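Local coordinates for protein particle-associated glycoside hydrolase (Acinetobacter phage Fri1, PDB 6C72) that serves as the phage tailspike and probably hydrolyses the capsular polysaccharide of the host Acinetobacter baumannii during virus entry, at residues 96-101 with 105-110; 248-253 with 307-312; 545-550 with 556-561. All coordinates share one frame; numbering follows the deposited sequence.

Contact 1: residues 96-101 with 105-110; sequences GLRAEL and DLIDQT
Gln109 lays its amide across the backbone of Arg98, its side chain crossing that of Leu97 at about a right angle. Its CG lies beside its own backbone N (chi1 -45°) and the chain runs extended beyond it, bringing OE1 2.8 Å from Arg98 N. This bond is nearly straight, 177° at the hydrogen, and arrives in the carbonyl plane on a lone pair. On the same amide, NE2 gives a weak bond to Arg98 O (3.3 Å); the amide thus pairs with N and O of one residue much as the backbone of a neighbouring strand would, and the two bonds together should restrict its rotation. Leu97 packs against the amide through CG, 3.8 Å from Gln109 NE2, while CD1 of Leu101 approaches that same nitrogen. Leu101 CD1 also meets Ile107 CD1 at 3.9 Å. Ile107 CD1 in turn sits over one face of the Arg98 guanidinium, which the bend at chi3 (65°) turns toward the isoleucine. At the far end Leu101 CD2 lies against Asp105 OD2 (3.5 Å), an oxygen that accepts from Leu102 N, in the short connection between the segments. Asp108 OD1 accepts two bonds from Thr110, one from N (an Asx turn) and one from OG1. Glu100 is a zinc ligand seen in a structure of this protein. The loop lies at the start of the parallel beta-helix, between strand 89-91 and helix 110-122, whose N-cap is Gln109, and borders strand 133-140: Leu101 and Gln109 make backbone bonds to His134 and Tyr136, and Leu97 packs on Ile135.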
loop_
_atom_site.group_PDB
_atom_site.type_symbol
_atom_site.label_atom_id
_atom_site.label_comp_id
_atom_site.label_asym_id
_atom_site.label_seq_id
_atom_site.Cartn_x
_atom_site.Cartn_y
_atom_site.Cartn_z
ATOM N N GLY A 96 -29.592 19.195 -29.673
ATOM C CA GLY A 96 -30.808 18.601 -30.172
ATOM C C GLY A 96 -31.127 17.232 -29.621
ATOM O O GLY A 96 -32.141 16.655 -30.017
ATOM N N LEU A 97 -30.307 16.692 -28.726
ATOM C CA LEU A 97 -30.593 15.373 -28.174
ATOM C C LEU A 97 -31.933 15.385 -27.436
ATOM O O LEU A 97 -32.224 16.306 -26.669
ATOM C CB LEU A 97 -29.463 14.946 -27.241
ATOM C CG LEU A 97 -29.522 13.493 -26.776
ATOM C CD1 LEU A 97 -28.239 12.783 -27.189
ATOM C CD2 LEU A 97 -29.713 13.430 -25.283
ATOM N N ARG A 98 -32.767 14.378 -27.691
ATOM C CA ARG A 98 -34.086 14.333 -27.079
ATOM C C ARG A 98 -33.992 13.723 -25.686
ATOM O O ARG A 98 -33.490 12.608 -25.525
ATOM C CB ARG A 98 -35.061 13.534 -27.951
ATOM C CG ARG A 98 -35.583 14.267 -29.199
ATOM C CD ARG A 98 -36.509 13.371 -30.055
ATOM N NE ARG A 98 -37.750 13.012 -29.358
ATOM C CZ ARG A 98 -38.733 12.268 -29.876
ATOM N NH1 ARG A 98 -38.634 11.791 -31.117
ATOM N NH2 ARG A 98 -39.826 12.016 -29.153
ATOM N N ALA A 99 -34.491 14.446 -24.684
ATOM C CA ALA A 99 -34.354 14.049 -23.285
ATOM C C ALA A 99 -35.543 13.217 -22.802
ATOM O O ALA A 99 -36.596 13.147 -23.443
ATOM C CB ALA A 99 -34.199 15.275 -22.387
ATOM N N GLU A 100 -35.346 12.578 -21.647
ATOM C CA GLU A 100 -36.395 11.862 -20.912
ATOM C C GLU A 100 -37.162 10.868 -21.778
ATOM O O GLU A 100 -38.343 10.612 -21.552
ATOM C CB GLU A 100 -37.365 12.837 -20.255
ATOM C CG GLU A 100 -36.675 13.886 -19.436
ATOM C CD GLU A 100 -37.230 13.961 -18.033
ATOM O OE1 GLU A 100 -36.889 13.073 -17.212
ATOM O OE2 GLU A 100 -38.025 14.894 -17.756
ATOM N N LEU A 101 -36.502 10.291 -22.772
ATOM C CA LEU A 101 -37.136 9.272 -23.588
ATOM C C LEU A 101 -37.205 7.955 -22.821
ATOM O O LEU A 101 -36.385 7.679 -21.946
ATOM C CB LEU A 101 -36.366 9.111 -24.899
ATOM C CG LEU A 101 -36.519 10.305 -25.853
ATOM C CD1 LEU A 101 -35.754 10.105 -27.156
ATOM C CD2 LEU A 101 -38.004 10.568 -26.148
ATOM N N ASP A 105 -38.588 4.263 -26.949
ATOM C CA ASP A 105 -38.297 5.259 -27.979
ATOM C C ASP A 105 -36.966 4.886 -28.614
ATOM O O ASP A 105 -35.902 5.346 -28.197
ATOM C CB ASP A 105 -38.243 6.657 -27.377
ATOM C CG ASP A 105 -39.560 7.080 -26.750
ATOM O OD1 ASP A 105 -40.621 6.977 -27.412
ATOM O OD2 ASP A 105 -39.537 7.494 -25.569
ATOM N N LEU A 106 -37.030 4.055 -29.654
ATOM C CA LEU A 106 -35.837 3.509 -30.305
ATOM C C LEU A 106 -35.344 4.520 -31.328
ATOM O O LEU A 106 -35.582 4.404 -32.532
ATOM C CB LEU A 106 -36.143 2.174 -30.962
ATOM C CG LEU A 106 -36.791 1.149 -30.047
ATOM C CD1 LEU A 106 -37.149 -0.059 -30.881
ATOM C CD2 LEU A 106 -35.868 0.778 -28.910
ATOM N N ILE A 107 -34.668 5.550 -30.832
ATOM C CA ILE A 107 -34.250 6.680 -31.653
ATOM C C ILE A 107 -32.728 6.743 -31.638
ATOM O O ILE A 107 -32.119 6.909 -30.571
ATOM C CB ILE A 107 -34.877 7.993 -31.158
ATOM C CG1 ILE A 107 -36.386 7.983 -31.435
ATOM C CG2 ILE A 107 -34.211 9.184 -31.808
ATOM C CD1 ILE A 107 -37.172 8.992 -30.630
ATOM N N ASP A 108 -32.113 6.604 -32.816
ATOM C CA ASP A 108 -30.660 6.680 -32.926
ATOM C C ASP A 108 -30.242 8.141 -32.821
ATOM O O ASP A 108 -30.592 8.959 -33.677
ATOM C CB ASP A 108 -30.196 6.046 -34.243
ATOM C CG ASP A 108 -28.659 6.002 -34.398
ATOM O OD1 ASP A 108 -27.904 6.439 -33.509
ATOM O OD2 ASP A 108 -28.188 5.456 -35.412
ATOM N N GLN A 109 -29.498 8.472 -31.774
ATOM C CA GLN A 109 -28.996 9.827 -31.581
ATOM C C GLN A 109 -27.470 9.832 -31.600
ATOM O O GLN A 109 -26.834 10.708 -31.006
ATOM C CB GLN A 109 -29.531 10.437 -30.284
ATOM C CG GLN A 109 -31.039 10.199 -30.065
ATOM C CD GLN A 109 -31.703 11.225 -29.131
ATOM O OE1 GLN A 109 -31.936 12.380 -29.510
ATOM N NE2 GLN A 109 -31.951 10.816 -27.896
ATOM N N THR A 110 -26.878 8.840 -32.277
ATOM C CA THR A 110 -25.426 8.691 -32.300
ATOM C C THR A 110 -24.744 9.938 -32.856
ATOM O O THR A 110 -23.792 10.458 -32.262
ATOM C CB THR A 110 -25.057 7.450 -33.118
ATOM O OG1 THR A 110 -25.513 6.278 -32.427
ATOM C CG2 THR A 110 -23.544 7.359 -33.347
#

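Contact 2: residues 248-253 with 307-312; sequences GKDGVS and ATTDTV
Asp250 and Thr309 face each other across two loops of the parallel beta-helix, their CA atoms 7.3 Å apart, with Asp250 in a type II turn that runs from Lys249 to Val252. The first loop joins strands 244-247 and 255-260, and the second leads from strand 300-302 into strand 312-318. Between them passes the intervening coil: Gly248 is bonded through its backbone to Tyr276, and Thr311 to Cys277. Direct contact between the segments is confined to one pair of exposed side chains, which meet head-on. With CG anti to the carbonyl carbon (chi1 -70°), Asp250 swings its carboxylate out of the turn to the threonine. OG1 of Thr309 donates to Asp250 OD1, which also accepts from Tyr276 OH, so one oxygen joins three successive coils. On the threonine side the loop is braced by an ST turn, in which Asp310 N gives a bond of 3.0 Å to Thr308 OG1. Asp310 turns its CB away from the first loop, and its OD1 forms a salt bridge with Arg247. Lys249 also departs from the pair, making a salt bridge with Glu194 and reaching backbone oxygens of the second subunit, whose Arg167 binds Gly248 O. Asp310 too packs on that arginine, so both loops lie at a subunit boundary of the trimer. In the central pair the modelled distance from Thr309 OG1 to Asp250 OD1 is very short, 2.5 Å, and its exact length is doubtful at 2.4 Å resolution, while the methyl CG2 of Thr309 rests 3.4 Å from Asp250 OD2.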
loop_
_atom_site.group_PDB
_atom_site.type_symbol
_atom_site.label_atom_id
_atom_site.label_comp_id
_atom_site.label_asym_id
_atom_site.label_seq_id
_atom_site.Cartn_x
_atom_site.Cartn_y
_atom_site.Cartn_z
ATOM N N GLY A 248 -5.479 -2.231 -24.907
ATOM C CA GLY A 248 -4.710 -1.262 -25.660
ATOM C C GLY A 248 -4.073 -1.881 -26.897
ATOM O O GLY A 248 -4.370 -3.008 -27.299
ATOM N N LYS A 249 -3.163 -1.116 -27.500
ATOM C CA LYS A 249 -2.431 -1.572 -28.669
ATOM C C LYS A 249 -0.935 -1.396 -28.451
ATOM O O LYS A 249 -0.494 -0.637 -27.579
ATOM C CB LYS A 249 -2.863 -0.823 -29.938
ATOM C CG LYS A 249 -4.307 -1.023 -30.298
ATOM C CD LYS A 249 -4.655 -0.302 -31.598
ATOM C CE LYS A 249 -6.139 -0.426 -31.922
ATOM N NZ LYS A 249 -6.463 0.220 -33.214
ATOM N N ASP A 250 -0.156 -2.120 -29.254
ATOM C CA ASP A 250 1.290 -2.016 -29.163
ATOM C C ASP A 250 1.731 -0.580 -29.408
ATOM O O ASP A 250 1.226 0.100 -30.303
ATOM C CB ASP A 250 1.964 -2.933 -30.179
ATOM C CG ASP A 250 1.818 -4.404 -29.835
ATOM O OD1 ASP A 250 1.248 -4.706 -28.762
ATOM O OD2 ASP A 250 2.309 -5.255 -30.624
ATOM N N GLY A 251 2.671 -0.113 -28.597
ATOM C CA GLY A 251 3.286 1.180 -28.799
ATOM C C GLY A 251 2.514 2.369 -28.279
ATOM O O GLY A 251 2.987 3.500 -28.441
ATOM N N VAL A 252 1.346 2.165 -27.670
ATOM C CA VAL A 252 0.528 3.258 -27.153
ATOM C C VAL A 252 0.057 2.909 -25.745
ATOM O O VAL A 252 -0.328 1.765 -25.472
ATOM C CB VAL A 252 -0.674 3.555 -28.074
ATOM C CG1 VAL A 252 -1.498 4.706 -27.517
ATOM C CG2 VAL A 252 -0.185 3.871 -29.470
ATOM N N SER A 253 0.087 3.892 -24.853
ATOM C CA SER A 253 -0.271 3.635 -23.466
ATOM C C SER A 253 -1.746 3.271 -23.318
ATOM O O SER A 253 -2.619 3.853 -23.965
ATOM C CB SER A 253 0.055 4.851 -22.604
ATOM O OG SER A 253 1.433 4.879 -22.284
ATOM N N ALA A 307 -1.187 -15.905 -27.826
ATOM C CA ALA A 307 -0.426 -15.667 -29.051
ATOM C C ALA A 307 -0.589 -14.235 -29.561
ATOM O O ALA A 307 -0.582 -14.000 -30.770
ATOM C CB ALA A 307 -0.804 -16.677 -30.139
ATOM N N THR A 308 -0.735 -13.271 -28.649
ATOM C CA THR A 308 -0.682 -11.854 -28.983
ATOM C C THR A 308 0.285 -11.169 -28.033
ATOM O O THR A 308 0.836 -11.787 -27.117
ATOM C CB THR A 308 -2.050 -11.162 -28.884
ATOM O OG1 THR A 308 -2.406 -11.018 -27.506
ATOM C CG2 THR A 308 -3.113 -11.956 -29.606
ATOM N N THR A 309 0.470 -9.875 -28.248
ATOM C CA THR A 309 1.246 -9.036 -27.351
ATOM C C THR A 309 0.439 -8.545 -26.163
ATOM O O THR A 309 0.942 -7.699 -25.416
ATOM C CB THR A 309 1.800 -7.828 -28.099
ATOM O OG1 THR A 309 0.706 -7.131 -28.721
ATOM C CG2 THR A 309 2.856 -8.258 -29.130
ATOM N N ASP A 310 -0.793 -9.027 -25.990
ATOM C CA ASP A 310 -1.588 -8.655 -24.826
ATOM C C ASP A 310 -0.838 -8.945 -23.527
ATOM O O ASP A 310 -0.223 -10.004 -23.363
ATOM C CB ASP A 310 -2.907 -9.422 -24.807
ATOM C CG ASP A 310 -3.880 -8.969 -25.862
ATOM O OD1 ASP A 310 -3.654 -7.932 -26.526
ATOM O OD2 ASP A 310 -4.882 -9.691 -26.033
ATOM N N THR A 311 -0.914 -8.005 -22.591
ATOM C CA THR A 311 -0.362 -8.232 -21.271
ATOM C C THR A 311 -1.124 -7.362 -20.282
ATOM O O THR A 311 -1.581 -6.268 -20.633
ATOM C CB THR A 311 1.152 -7.942 -21.230
ATOM O OG1 THR A 311 1.665 -8.317 -19.944
ATOM C CG2 THR A 311 1.446 -6.469 -21.470
ATOM N N VAL A 312 -1.309 -7.879 -19.063
ATOM C CA VAL A 312 -1.995 -7.158 -17.995
ATOM C C VAL A 312 -1.189 -7.284 -16.719
ATOM O O VAL A 312 -0.797 -8.389 -16.338
ATOM C CB VAL A 312 -3.427 -7.663 -17.755
ATOM C CG1 VAL A 312 -4.021 -6.916 -16.570
ATOM C CG2 VAL A 312 -4.268 -7.427 -18.991
#

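Contact 3: residues 545-550 with 556-561; sequences HNEVIN and VKYSWS. With ZN (zinc ion), chain J.
Asn550 grips the backbone of Val556 at two points: OD1 accepts from Val556 N at 2.9 Å, and ND2 donates to Val556 O at 3.1 Å in the carbonyl plane. The second N-H of ND2 goes to Glu547 OE1, met from above the carboxylate plane (82° out of it). Three bonds fix the orientation of the asparagine amide, and the last of them also helps orient Glu547. Its other oxygen, OE2, at the edge of the phenol ring, accepts from Tyr558 OH at 2.5 Å, a very short and doubtful length; the carboxylate is nearly perpendicular to the ring. The tyrosine oxygen also lies over one face of the His545 imidazole, 3.3 Å from CG; the two ring planes lie at 44°. His545 NE2 binds a zinc ion at 2.2 Å. Further out, Tyr558 packs on Leu532, Leu565 and Leu567, and Val548 and Ile549, which form a classic beta bulge facing Tyr529 where the chain turns a corner, touch the third subunit. The contact joins strands 541-550 and 556-561, outermost within this chain in two antiparallel sheets, with side chains spanning the gap between them, an arrangement consistent with a beta-sandwich.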
loop_
_atom_site.group_PDB
_atom_site.type_symbol
_atom_site.label_atom_id
_atom_site.label_comp_id
_atom_site.label_asym_id
_atom_site.label_seq_id
_atom_site.Cartn_x
_atom_site.Cartn_y
_atom_site.Cartn_z
ATOM N N HIS A 545 43.465 -45.277 18.783
ATOM C CA HIS A 545 42.509 -45.861 17.863
ATOM C C HIS A 545 41.606 -46.809 18.632
ATOM O O HIS A 545 41.959 -47.301 19.704
ATOM C CB HIS A 545 43.215 -46.610 16.718
ATOM C CG HIS A 545 43.993 -47.800 17.179
ATOM N ND1 HIS A 545 45.345 -47.749 17.452
ATOM C CD2 HIS A 545 43.601 -49.070 17.443
ATOM C CE1 HIS A 545 45.753 -48.941 17.856
ATOM N NE2 HIS A 545 44.714 -49.759 17.863
ATOM N N ASN A 546 40.430 -47.057 18.065
ATOM C CA ASN A 546 39.457 -47.996 18.621
ATOM C C ASN A 546 38.707 -48.597 17.436
ATOM O O ASN A 546 37.805 -47.957 16.883
ATOM C CB ASN A 546 38.506 -47.306 19.586
ATOM C CG ASN A 546 37.402 -48.239 20.104
ATOM O OD1 ASN A 546 37.626 -49.427 20.331
ATOM N ND2 ASN A 546 36.190 -47.697 20.260
ATOM N N GLU A 547 39.091 -49.808 17.042
ATOM C CA GLU A 547 38.447 -50.506 15.932
ATOM C C GLU A 547 37.311 -51.334 16.519
ATOM O O GLU A 547 37.526 -52.432 17.035
ATOM C CB GLU A 547 39.444 -51.376 15.177
ATOM C CG GLU A 547 40.563 -50.594 14.535
ATOM C CD GLU A 547 41.497 -51.462 13.712
ATOM O OE1 GLU A 547 41.121 -52.593 13.321
ATOM O OE2 GLU A 547 42.642 -51.024 13.493
ATOM N N VAL A 548 36.094 -50.796 16.439
ATOM C CA VAL A 548 34.913 -51.512 16.907
ATOM C C VAL A 548 34.536 -52.613 15.927
ATOM O O VAL A 548 34.235 -53.744 16.320
ATOM C CB VAL A 548 33.758 -50.515 17.109
ATOM C CG1 VAL A 548 32.517 -51.233 17.589
ATOM C CG2 VAL A 548 34.171 -49.432 18.090
ATOM N N ILE A 549 34.514 -52.268 14.637
ATOM C CA ILE A 549 34.318 -53.182 13.521
ATOM C C ILE A 549 35.393 -52.876 12.490
ATOM O O ILE A 549 35.605 -51.709 12.143
ATOM C CB ILE A 549 32.914 -53.025 12.900
ATOM C CG1 ILE A 549 31.829 -53.540 13.841
ATOM C CG2 ILE A 549 32.827 -53.654 11.504
ATOM C CD1 ILE A 549 30.449 -53.214 13.353
ATOM N N ASN A 550 36.087 -53.903 12.014
ATOM C CA ASN A 550 37.050 -53.673 10.934
ATOM C C ASN A 550 37.271 -55.022 10.247
ATOM O O ASN A 550 38.125 -55.806 10.658
ATOM C CB ASN A 550 38.350 -53.079 11.430
ATOM C CG ASN A 550 39.018 -52.203 10.384
ATOM O OD1 ASN A 550 38.431 -51.905 9.342
ATOM N ND2 ASN A 550 40.249 -51.791 10.652
ATOM N N VAL A 556 39.206 -51.042 6.656
ATOM C CA VAL A 556 39.932 -49.827 6.315
ATOM C C VAL A 556 41.285 -49.861 7.008
ATOM O O VAL A 556 41.441 -50.471 8.070
ATOM C CB VAL A 556 39.141 -48.552 6.724
ATOM C CG1 VAL A 556 39.040 -48.439 8.235
ATOM C CG2 VAL A 556 39.764 -47.294 6.123
ATOM N N LYS A 557 42.270 -49.232 6.380
ATOM C CA LYS A 557 43.602 -49.051 6.944
ATOM C C LYS A 557 43.841 -47.564 7.154
ATOM O O LYS A 557 43.384 -46.737 6.361
ATOM C CB LYS A 557 44.678 -49.657 6.029
ATOM C CG LYS A 557 44.605 -51.170 5.946
ATOM C CD LYS A 557 45.022 -51.729 4.576
ATOM C CE LYS A 557 46.518 -51.637 4.289
ATOM N NZ LYS A 557 46.936 -52.560 3.149
ATOM N N TYR A 558 44.516 -47.223 8.243
ATOM C CA TYR A 558 44.751 -45.830 8.581
ATOM C C TYR A 558 46.191 -45.659 9.028
ATOM O O TYR A 558 46.808 -46.588 9.544
ATOM C CB TYR A 558 43.787 -45.349 9.673
ATOM C CG TYR A 558 43.725 -46.279 10.851
ATOM C CD1 TYR A 558 44.607 -46.141 11.913
ATOM C CD2 TYR A 558 42.789 -47.305 10.900
ATOM C CE1 TYR A 558 44.560 -46.985 12.985
ATOM C CE2 TYR A 558 42.735 -48.155 11.977
ATOM C CZ TYR A 558 43.631 -47.990 13.007
ATOM O OH TYR A 558 43.596 -48.833 14.078
ATOM N N SER A 559 46.717 -44.457 8.822
ATOM C CA SER A 559 48.095 -44.149 9.169
ATOM C C SER A 559 48.209 -42.659 9.433
ATOM O O SER A 559 47.651 -41.845 8.696
ATOM C CB SER A 559 49.062 -44.557 8.060
ATOM O OG SER A 559 50.353 -44.027 8.294
ATOM N N TRP A 560 48.922 -42.321 10.498
ATOM C CA TRP A 560 49.179 -40.946 10.893
ATOM C C TRP A 560 50.618 -40.592 10.552
ATOM O O TRP A 560 51.543 -41.385 10.779
ATOM C CB TRP A 560 48.943 -40.735 12.397
ATOM C CG TRP A 560 47.501 -40.737 12.800
ATOM C CD1 TRP A 560 46.801 -41.773 13.356
ATOM C CD2 TRP A 560 46.580 -39.647 12.685
ATOM N NE1 TRP A 560 45.498 -41.397 13.580
ATOM C CE2 TRP A 560 45.336 -40.096 13.180
ATOM C CE3 TRP A 560 46.684 -38.331 12.211
ATOM C CZ2 TRP A 560 44.207 -39.281 13.208
ATOM C CZ3 TRP A 560 45.553 -37.519 12.244
ATOM C CH2 TRP A 560 44.333 -38.001 12.730
ATOM N N SER A 561 50.797 -39.398 9.997
ATOM C CA SER A 561 52.110 -38.782 9.834
ATOM C C SER A 561 51.988 -37.411 10.485
ATOM O O SER A 561 51.478 -36.471 9.868
ATOM C CB SER A 561 52.497 -38.685 8.370
ATOM O OG SER A 561 53.713 -37.979 8.225
HETATM ZN ZN ZN J . 44.234 -51.936 18.136
#

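How the contacts relate
The three contacts follow one another along the chain and along the length of the elongated tailspike. Contact 1 lies near the N-terminal end, where strand 89-91 and helix 110-122 precede most of the parallel beta-helix coils, and contact 2 ties loops farther along those coils, the centres being about 36 Å apart. Contact 3 belongs to the separate C-terminal domain of antiparallel sheets, its centre about 71 Å from that of contact 2 and 103 Å from that of contact 1, on the opposite side of the chain's centre from contact 1. None touches another. Contacts 2 and 3 both have residues that reach another subunit, so trimer interfaces recur in the beta-helix and in the terminal domain.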